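PTS system, IIA component (PDB 3BED) probably relays phosphoryl groups in sugar uptake, as the IIA component of a mannose/sorbose-type phosphotransferase system. Local coordinates at residues 9-14 with 35-40; 88-93 with 110-115; 97-102 with 119-124. One frame throughout, in Å; residues are numbered along the deposited sequence. Where two conformers were deposited one is given.

Contact 1: 9-14 with 35-40; sequences ILMSHG and AIVSMT
The selenomethionine Met-11 and Val-37 lie side by side and point the same way, the methyl CE of Met-11 folding back to 3.6 Å from CB of Val-37. Two residues on, on the same face, His-13 and Met-39 repeat the arrangement. Met-39 leaves with CG anti to its backbone N (chi1 -180°) and bends at chi3, which carries CE obliquely up to the imidazole, 3.4 Å from CD2 of His-13. On the other face of the sheet CB of Leu-10 meets CD1 of Ile-36 at 3.7 Å. Four backbone bonds, from Leu-10 N to Ala-35 O through Met-39 N to Ser-12 O, hold these pairs in parallel register as the two strands of a beta-alpha-beta unit. Its helix 16-28 lies over Leu-10 and Ile-36, while helices 44-59 and 74-82 cover the opposite face. A fifth bond, Gly-14 N to Met-39 O at 2.8 Å, comes from above the carbonyl plane, where the strand has given way to a loop. A water donates to Gly-14 O. Ser-12 OG donates to His-13 O at 2.9 Å and accepts from Ala-17 N, while Asp-69 holds His-13 N and Ser-23 OG of the second subunit bonds to His-13 O.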
loop_
_atom_site.group_PDB
_atom_site.type_symbol
_atom_site.label_atom_id
_atom_site.label_comp_id
_atom_site.label_asym_id
_atom_site.label_seq_id
_atom_site.Cartn_x
_atom_site.Cartn_y
_atom_site.Cartn_z
ATOM N N ILE A 9 -8.650 -2.051 11.735
ATOM C CA ILE A 9 -9.355 -2.738 10.653
ATOM C C ILE A 9 -8.659 -2.269 9.381
ATOM O O ILE A 9 -8.555 -1.063 9.155
ATOM C CB ILE A 9 -10.839 -2.361 10.594
ATOM C CG1 ILE A 9 -11.545 -2.672 11.935
ATOM C CG2 ILE A 9 -11.511 -3.128 9.395
ATOM C CD1 ILE A 9 -12.994 -2.234 12.013
ATOM N N LEU A 10 -8.247 -3.193 8.534
ATOM C CA LEU A 10 -7.721 -2.780 7.199
ATOM C C LEU A 10 -8.744 -3.184 6.173
ATOM O O LEU A 10 -9.243 -4.296 6.213
ATOM C CB LEU A 10 -6.366 -3.473 6.892
ATOM C CG LEU A 10 -5.245 -3.437 7.956
ATOM C CD1 LEU A 10 -3.977 -4.013 7.372
ATOM C CD2 LEU A 10 -5.019 -2.026 8.455
HETATM N N MSE A 11 -9.035 -2.287 5.230
HETATM C CA MSE A 11 -10.094 -2.528 4.256
HETATM C C MSE A 11 -9.596 -2.200 2.891
HETATM O O MSE A 11 -8.939 -1.166 2.681
HETATM C CB MSE A 11 -11.315 -1.616 4.519
HETATM C CG MSE A 11 -11.934 -1.811 5.859
HETATM SE SE MSE A 11 -13.631 -0.819 5.990
HETATM C CE MSE A 11 -14.682 -1.746 4.786
ATOM N N SER A 12 -9.960 -3.063 1.935
ATOM C CA SER A 12 -9.550 -2.760 0.558
ATOM C C SER A 12 -10.423 -3.384 -0.486
ATOM O O SER A 12 -11.176 -4.329 -0.190
ATOM C CB SER A 12 -8.109 -3.250 0.259
ATOM O OG SER A 12 -8.000 -4.670 0.197
ATOM N N HIS A 13 -10.293 -2.875 -1.725
ATOM C CA HIS A 13 -10.680 -3.681 -2.881
ATOM C C HIS A 13 -9.846 -4.947 -2.847
ATOM O O HIS A 13 -8.627 -4.867 -2.628
ATOM C CB HIS A 13 -10.333 -2.961 -4.192
ATOM C CG HIS A 13 -11.048 -1.662 -4.377
ATOM N ND1 HIS A 13 -10.710 -0.522 -3.669
ATOM C CD2 HIS A 13 -12.095 -1.322 -5.170
ATOM C CE1 HIS A 13 -11.490 0.477 -4.057
ATOM N NE2 HIS A 13 -12.341 0.021 -4.965
ATOM N N GLY A 14 -10.479 -6.108 -3.072
ATOM C CA GLY A 14 -9.737 -7.353 -3.201
ATOM C C GLY A 14 -8.974 -7.659 -1.901
ATOM O O GLY A 14 -9.424 -7.319 -0.785
ATOM N N ALA A 35 -8.643 -6.624 12.091
ATOM C CA ALA A 35 -9.699 -7.259 11.290
ATOM C C ALA A 35 -9.509 -6.792 9.857
ATOM O O ALA A 35 -8.821 -5.806 9.613
ATOM C CB ALA A 35 -11.067 -6.856 11.811
ATOM N N ILE A 36 -10.074 -7.550 8.922
ATOM C CA ILE A 36 -9.892 -7.232 7.496
ATOM C C ILE A 36 -11.233 -7.238 6.818
ATOM O O ILE A 36 -12.057 -8.121 7.079
ATOM C CB ILE A 36 -9.022 -8.346 6.801
ATOM C CG1 ILE A 36 -7.611 -8.437 7.430
ATOM C CG2 ILE A 36 -8.960 -8.132 5.324
ATOM C CD1 ILE A 36 -6.760 -7.127 7.289
ATOM N N VAL A 37 -11.462 -6.263 5.940
ATOM C CA VAL A 37 -12.550 -6.347 4.931
ATOM C C VAL A 37 -11.926 -6.366 3.544
ATOM O O VAL A 37 -11.201 -5.417 3.155
ATOM C CB VAL A 37 -13.524 -5.172 5.001
ATOM C CG1 VAL A 37 -14.606 -5.283 3.879
ATOM C CG2 VAL A 37 -14.145 -5.088 6.395
ATOM N N SER A 38 -12.203 -7.455 2.840
ATOM C CA SER A 38 -11.754 -7.692 1.474
ATOM C C SER A 38 -12.976 -7.600 0.579
ATOM O O SER A 38 -13.843 -8.517 0.586
ATOM C CB SER A 38 -11.169 -9.102 1.380
ATOM O OG SER A 38 -9.950 -9.157 2.123
HETATM N N MSE A 39 -13.121 -6.483 -0.134
HETATM C CA MSE A 39 -14.303 -6.331 -0.989
HETATM C C MSE A 39 -14.047 -7.018 -2.316
HETATM O O MSE A 39 -13.214 -6.589 -3.107
HETATM C CB MSE A 39 -14.633 -4.851 -1.250
HETATM C CG MSE A 39 -15.879 -4.726 -2.135
HETATM SE SE MSE A 39 -16.255 -2.877 -2.607
HETATM C CE MSE A 39 -14.883 -2.679 -3.852
ATOM N N THR A 40 -14.762 -8.081 -2.584
ATOM C CA THR A 40 -14.548 -8.785 -3.840
ATOM C C THR A 40 -15.358 -8.146 -4.963
ATOM O O THR A 40 -16.170 -7.223 -4.728
ATOM C CB THR A 40 -14.993 -10.235 -3.721
ATOM O OG1 THR A 40 -16.407 -10.268 -3.597
ATOM C CG2 THR A 40 -14.331 -10.889 -2.508
HETATM O O HOH W 1 -8.186 -7.420 1.877
#

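Contact 2: 88-93 with 110-115; sequences QLRVVA and NVDELA
Arg-90 and Asp-112 form a side-on salt bridge between strand and helix. NE of Arg-90 reaches OD1 of Asp-112 at 2.8 Å, in the guanidinium plane, and NH2 of Arg-90 reaches OD2 of Asp-112 at 3.0 Å, tilted somewhat from it. The planes of guanidinium and carboxylate are turned 53° from each other, so NE meets OD1 from above the carboxylate plane, whereas NH2 approaches OD2 on its syn side. A bend at chi2 (-77°) folds the arginine chain over Val-111, whose side chain it crosses at about a right angle. In one of the two conformers of Val-111, CG2 sits over the centre of the guanidinium, 3.9 Å from CZ of Arg-90. The third nitrogen is tied to its own strand: NH1 donates to Leu-89 O at 3.0 Å and also bonds Pro-87 O, which should limit rotation of the group. Strand 89-93, at one border of the chain's parallel alpha/beta sheet, here runs almost parallel to the first turn of helix 111-124, their axes 8.8 Å apart. That turn is N-capped by Asn-110, whose OD1 accepts from Glu-113 N in the carbonyl plane and weakly from Asp-112 N. Toward the more buried end the charges give way to CG2 of Val-92 against CB of Ala-115 at 3.7 Å. Thr-128 of the second subunit packs on both residues, where its strand extends the sheet antiparallel to Val-92 and Ala-93.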
loop_
_atom_site.group_PDB
_atom_site.type_symbol
_atom_site.label_atom_id
_atom_site.label_comp_id
_atom_site.label_asym_id
_atom_site.label_seq_id
_atom_site.Cartn_x
_atom_site.Cartn_y
_atom_site.Cartn_z
ATOM N N GLN A 88 -16.561 6.432 18.122
ATOM C CA GLN A 88 -15.125 6.332 18.377
ATOM C C GLN A 88 -14.372 5.628 17.246
ATOM O O GLN A 88 -13.255 5.154 17.457
ATOM C CB GLN A 88 -14.880 5.613 19.704
ATOM C CG GLN A 88 -15.629 6.262 20.892
ATOM C CD GLN A 88 -15.100 5.798 22.206
ATOM O OE1 GLN A 88 -15.611 4.842 22.763
ATOM N NE2 GLN A 88 -14.021 6.418 22.674
ATOM N N LEU A 89 -15.003 5.583 16.059
ATOM C CA LEU A 89 -14.378 5.051 14.860
ATOM C C LEU A 89 -13.796 6.191 14.068
ATOM O O LEU A 89 -14.455 7.223 13.896
ATOM C CB LEU A 89 -15.449 4.353 14.007
ATOM C CG LEU A 89 -15.027 3.930 12.579
ATOM C CD1 LEU A 89 -13.982 2.823 12.651
ATOM C CD2 LEU A 89 -16.236 3.454 11.785
ATOM N N ARG A 90 -12.553 6.030 13.594
ATOM C CA ARG A 90 -11.957 6.969 12.648
ATOM C C ARG A 90 -11.474 6.195 11.417
ATOM O O ARG A 90 -11.335 4.966 11.467
ATOM C CB ARG A 90 -10.796 7.760 13.276
ATOM C CG ARG A 90 -11.147 8.495 14.605
ATOM C CD ARG A 90 -11.952 9.797 14.355
ATOM N NE ARG A 90 -12.264 10.475 15.615
ATOM C CZ ARG A 90 -13.199 10.105 16.497
ATOM N NH1 ARG A 90 -14.030 9.086 16.260
ATOM N NH2 ARG A 90 -13.311 10.800 17.643
ATOM N N VAL A 91 -11.184 6.940 10.353
ATOM C CA VAL A 91 -10.803 6.359 9.067
ATOM C C VAL A 91 -9.661 7.157 8.485
ATOM O O VAL A 91 -9.728 8.377 8.421
ATOM C CB VAL A 91 -11.987 6.405 8.065
ATOM C CG1 VAL A 91 -11.579 5.805 6.706
ATOM C CG2 VAL A 91 -13.223 5.653 8.632
ATOM N N VAL A 92 -8.602 6.450 8.067
ATOM C CA VAL A 92 -7.517 7.035 7.288
ATOM C C VAL A 92 -7.422 6.270 5.966
ATOM O O VAL A 92 -7.413 5.025 5.953
ATOM C CB VAL A 92 -6.180 6.934 8.042
ATOM C CG1 VAL A 92 -5.043 7.541 7.233
ATOM C CG2 VAL A 92 -6.306 7.626 9.428
ATOM N N ALA A 93 -7.339 7.026 4.873
ATOM C CA ALA A 93 -7.206 6.401 3.534
ATOM C C ALA A 93 -5.746 6.456 3.061
ATOM O O ALA A 93 -4.943 7.198 3.642
ATOM C CB ALA A 93 -8.108 7.143 2.514
ATOM N N ASN A 110 -5.319 7.359 22.114
ATOM C CA ASN A 110 -6.389 8.196 21.590
ATOM C C ASN A 110 -6.528 8.068 20.060
ATOM O O ASN A 110 -5.541 8.194 19.332
ATOM C CB ASN A 110 -6.232 9.660 21.968
ATOM C CG ASN A 110 -7.348 10.502 21.386
ATOM O OD1 ASN A 110 -7.237 11.008 20.276
ATOM N ND2 ASN A 110 -8.461 10.599 22.121
ATOM N N VAL A 111 -7.768 7.865 19.595
ATOM C CA VAL A 111 -8.045 7.584 18.167
ATOM C C VAL A 111 -7.719 8.715 17.219
ATOM O O VAL A 111 -7.262 8.490 16.097
ATOM C CB VAL A 111 -9.514 7.199 17.909
ATOM C CG1 VAL A 111 -9.811 5.841 18.452
ATOM C CG2 VAL A 111 -10.468 8.243 18.479
ATOM N N ASP A 112 -7.981 9.945 17.648
ATOM C CA ASP A 112 -7.701 11.108 16.849
ATOM C C ASP A 112 -6.183 11.323 16.754
ATOM O O ASP A 112 -5.667 11.704 15.681
ATOM C CB ASP A 112 -8.395 12.344 17.455
ATOM C CG ASP A 112 -9.906 12.306 17.251
ATOM O OD1 ASP A 112 -10.344 12.399 16.093
ATOM O OD2 ASP A 112 -10.647 12.104 18.233
ATOM N N GLU A 113 -5.476 11.084 17.866
ATOM C CA GLU A 113 -4.023 11.225 17.861
ATOM C C GLU A 113 -3.416 10.160 16.964
ATOM O O GLU A 113 -2.504 10.443 16.193
ATOM C CB GLU A 113 -3.449 11.067 19.257
ATOM C CG GLU A 113 -1.938 11.224 19.272
ATOM C CD GLU A 113 -1.408 11.412 20.660
ATOM O OE1 GLU A 113 -2.154 12.008 21.474
ATOM O OE2 GLU A 113 -0.268 10.977 20.935
ATOM N N LEU A 114 -3.962 8.949 17.071
ATOM C CA LEU A 114 -3.459 7.832 16.276
ATOM C C LEU A 114 -3.719 8.077 14.779
ATOM O O LEU A 114 -2.802 7.902 13.974
ATOM C CB LEU A 114 -4.102 6.534 16.726
ATOM C CG LEU A 114 -3.629 5.338 15.916
ATOM C CD1 LEU A 114 -2.114 5.134 16.061
ATOM C CD2 LEU A 114 -4.403 4.115 16.297
ATOM N N ALA A 115 -4.926 8.519 14.397
ATOM C CA ALA A 115 -5.163 8.872 12.983
ATOM C C ALA A 115 -4.213 9.966 12.448
ATOM O O ALA A 115 -3.699 9.889 11.323
ATOM C CB ALA A 115 -6.642 9.251 12.762
#

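Contact 3: 97-102 with 119-124; sequences LAMAIE and TQIGQS
Ile-121 sets its CG2 branch against Ala-98 and Glu-102, and the close packing gathers round that methyl. CG2 of Ile-121 stands 3.6 Å from O of Ala-98 and 4.0 Å from CB of Ala-98. With chi1 at -73° this branch is anti to the backbone N, while CG1 and CD1 lie on the side of Glu-102. On the buried flank the backbone of Gly-122 admits the selenomethionine Met-99, the CA atoms of the two residues being 5.1 Å apart. The exact placement of the Met-99 side chain against Gly-122, modelled in two conformers, is doubtful. Asn-96 clamps this side, giving ND2 to Gly-122 O and accepting from Met-99 N at OD1, and Val-126 of the second subunit packs on Met-99. The outer flank is more open to solvent, and Glu-102 meets Ile-121 there only through its aliphatic part. CG of Glu-102 crosses Ile-121 at about a right angle, 3.7 Å from CG2 of Ile-121. A bend at chi2 (-62°) takes the carboxylate away from the isoleucine, and OE1 makes a weak hydrogen bond with Tyr-117 OH. At 8.1 Å between axes, inclined by 145°, this is a close but splayed antiparallel packing of two consecutive helices, a helical hairpin, from which the chain leaves for strand 127-129, the region that meets the partner subunit.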
loop_
_atom_site.group_PDB
_atom_site.type_symbol
_atom_site.label_atom_id
_atom_site.label_comp_id
_atom_site.label_asym_id
_atom_site.label_seq_id
_atom_site.Cartn_x
_atom_site.Cartn_y
_atom_site.Cartn_z
ATOM N N LEU A 97 2.401 0.168 3.522
ATOM C CA LEU A 97 2.956 -0.735 4.539
ATOM C C LEU A 97 3.482 0.036 5.747
ATOM O O LEU A 97 3.368 -0.451 6.879
ATOM C CB LEU A 97 4.070 -1.586 3.931
ATOM C CG LEU A 97 4.581 -2.736 4.835
ATOM C CD1 LEU A 97 3.464 -3.663 5.359
ATOM C CD2 LEU A 97 5.569 -3.557 4.043
ATOM N N ALA A 98 4.082 1.207 5.534
ATOM C CA ALA A 98 4.603 1.915 6.674
ATOM C C ALA A 98 3.478 2.238 7.655
ATOM O O ALA A 98 3.679 2.210 8.882
ATOM C CB ALA A 98 5.299 3.204 6.211
HETATM N N MSE A 99 2.314 2.594 7.120
HETATM C CA MSE A 99 1.197 2.940 7.993
HETATM C C MSE A 99 0.769 1.744 8.812
HETATM O O MSE A 99 0.469 1.880 10.021
HETATM C CB MSE A 99 0.020 3.480 7.178
HETATM C CG MSE A 99 0.225 4.837 6.651
HETATM SE SE MSE A 99 -1.127 5.140 5.247
HETATM C CE MSE A 99 -2.571 4.197 6.311
ATOM N N ALA A 100 0.737 0.571 8.180
ATOM C CA ALA A 100 0.287 -0.637 8.868
ATOM C C ALA A 100 1.273 -1.051 9.949
ATOM O O ALA A 100 0.853 -1.452 11.053
ATOM C CB ALA A 100 0.091 -1.770 7.870
ATOM N N ILE A 101 2.576 -1.001 9.628
ATOM C CA ILE A 101 3.616 -1.294 10.649
ATOM C C ILE A 101 3.516 -0.351 11.841
ATOM O O ILE A 101 3.536 -0.808 13.008
ATOM C CB ILE A 101 5.054 -1.211 10.003
ATOM C CG1 ILE A 101 5.194 -2.426 9.055
ATOM C CG2 ILE A 101 6.156 -0.944 11.101
ATOM C CD1 ILE A 101 6.435 -2.127 8.114
ATOM N N GLU A 102 3.452 0.955 11.567
ATOM C CA GLU A 102 3.360 1.868 12.687
ATOM C C GLU A 102 2.079 1.701 13.497
ATOM O O GLU A 102 2.111 1.855 14.721
ATOM C CB GLU A 102 3.576 3.311 12.241
ATOM C CG GLU A 102 4.984 3.530 11.652
ATOM C CD GLU A 102 6.123 3.262 12.640
ATOM O OE1 GLU A 102 5.928 3.304 13.879
ATOM O OE2 GLU A 102 7.231 3.024 12.156
ATOM N N THR A 119 -1.507 9.287 9.495
ATOM C CA THR A 119 -1.563 10.131 8.315
ATOM C C THR A 119 -0.190 10.660 7.988
ATOM O O THR A 119 0.259 10.619 6.824
ATOM C CB THR A 119 -2.601 11.257 8.459
ATOM O OG1 THR A 119 -3.877 10.636 8.674
ATOM C CG2 THR A 119 -2.655 12.106 7.207
ATOM N N GLN A 120 0.490 11.175 9.008
ATOM C CA GLN A 120 1.826 11.691 8.792
ATOM C C GLN A 120 2.797 10.594 8.353
ATOM O O GLN A 120 3.606 10.811 7.449
ATOM C CB GLN A 120 2.328 12.376 10.052
ATOM C CG GLN A 120 3.779 12.781 10.009
ATOM C CD GLN A 120 4.691 11.699 10.615
ATOM O OE1 GLN A 120 4.490 11.233 11.767
ATOM N NE2 GLN A 120 5.685 11.273 9.829
ATOM N N ILE A 121 2.721 9.430 8.999
ATOM C CA ILE A 121 3.576 8.273 8.630
ATOM C C ILE A 121 3.364 7.928 7.167
ATOM O O ILE A 121 4.354 7.765 6.397
ATOM C CB ILE A 121 3.291 7.039 9.531
ATOM C CG1 ILE A 121 3.865 7.254 10.940
ATOM C CG2 ILE A 121 3.829 5.772 8.919
ATOM C CD1 ILE A 121 5.370 7.656 11.001
ATOM N N GLY A 122 2.085 7.812 6.796
ATOM C CA GLY A 122 1.745 7.319 5.463
ATOM C C GLY A 122 2.263 8.298 4.403
ATOM O O GLY A 122 2.723 7.865 3.346
ATOM N N GLN A 123 2.148 9.615 4.659
ATOM C CA GLN A 123 2.640 10.620 3.710
ATOM C C GLN A 123 4.139 10.605 3.632
ATOM O O GLN A 123 4.698 10.615 2.527
ATOM C CB GLN A 123 2.161 12.051 4.059
ATOM C CG GLN A 123 0.645 12.143 3.995
ATOM C CD GLN A 123 0.081 13.381 4.647
ATOM O OE1 GLN A 123 0.820 14.199 5.201
ATOM N NE2 GLN A 123 -1.238 13.546 4.566
ATOM N N SER A 124 4.801 10.523 4.782
ATOM C CA SER A 124 6.278 10.528 4.814
ATOM C C SER A 124 6.874 9.293 4.182
ATOM O O SER A 124 8.049 9.278 3.757
ATOM C CB SER A 124 6.816 10.660 6.241
ATOM O OG SER A 124 6.481 11.926 6.780
#

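Contact 1 is the most buried of the three and is held chiefly by backbone bonds between neighbouring parallel strands. Contacts 2 and 3 are only partly buried and rely on side chains: a salt bridge with a small apolar patch in one, van der Waals packing across the other. Contacts 2 and 3 share helix 111-124, its first turn lying on strand 89-93 and its last on helix 97-105, and they meet where CG1 of Val-92 comes 3.6 Å from OG1 of Thr-119. Contact 1 lies on the opposite side of the chain's centre, about 17 Å from contact 2 between centres, though both reach the same sheet. All three touch the second subunit.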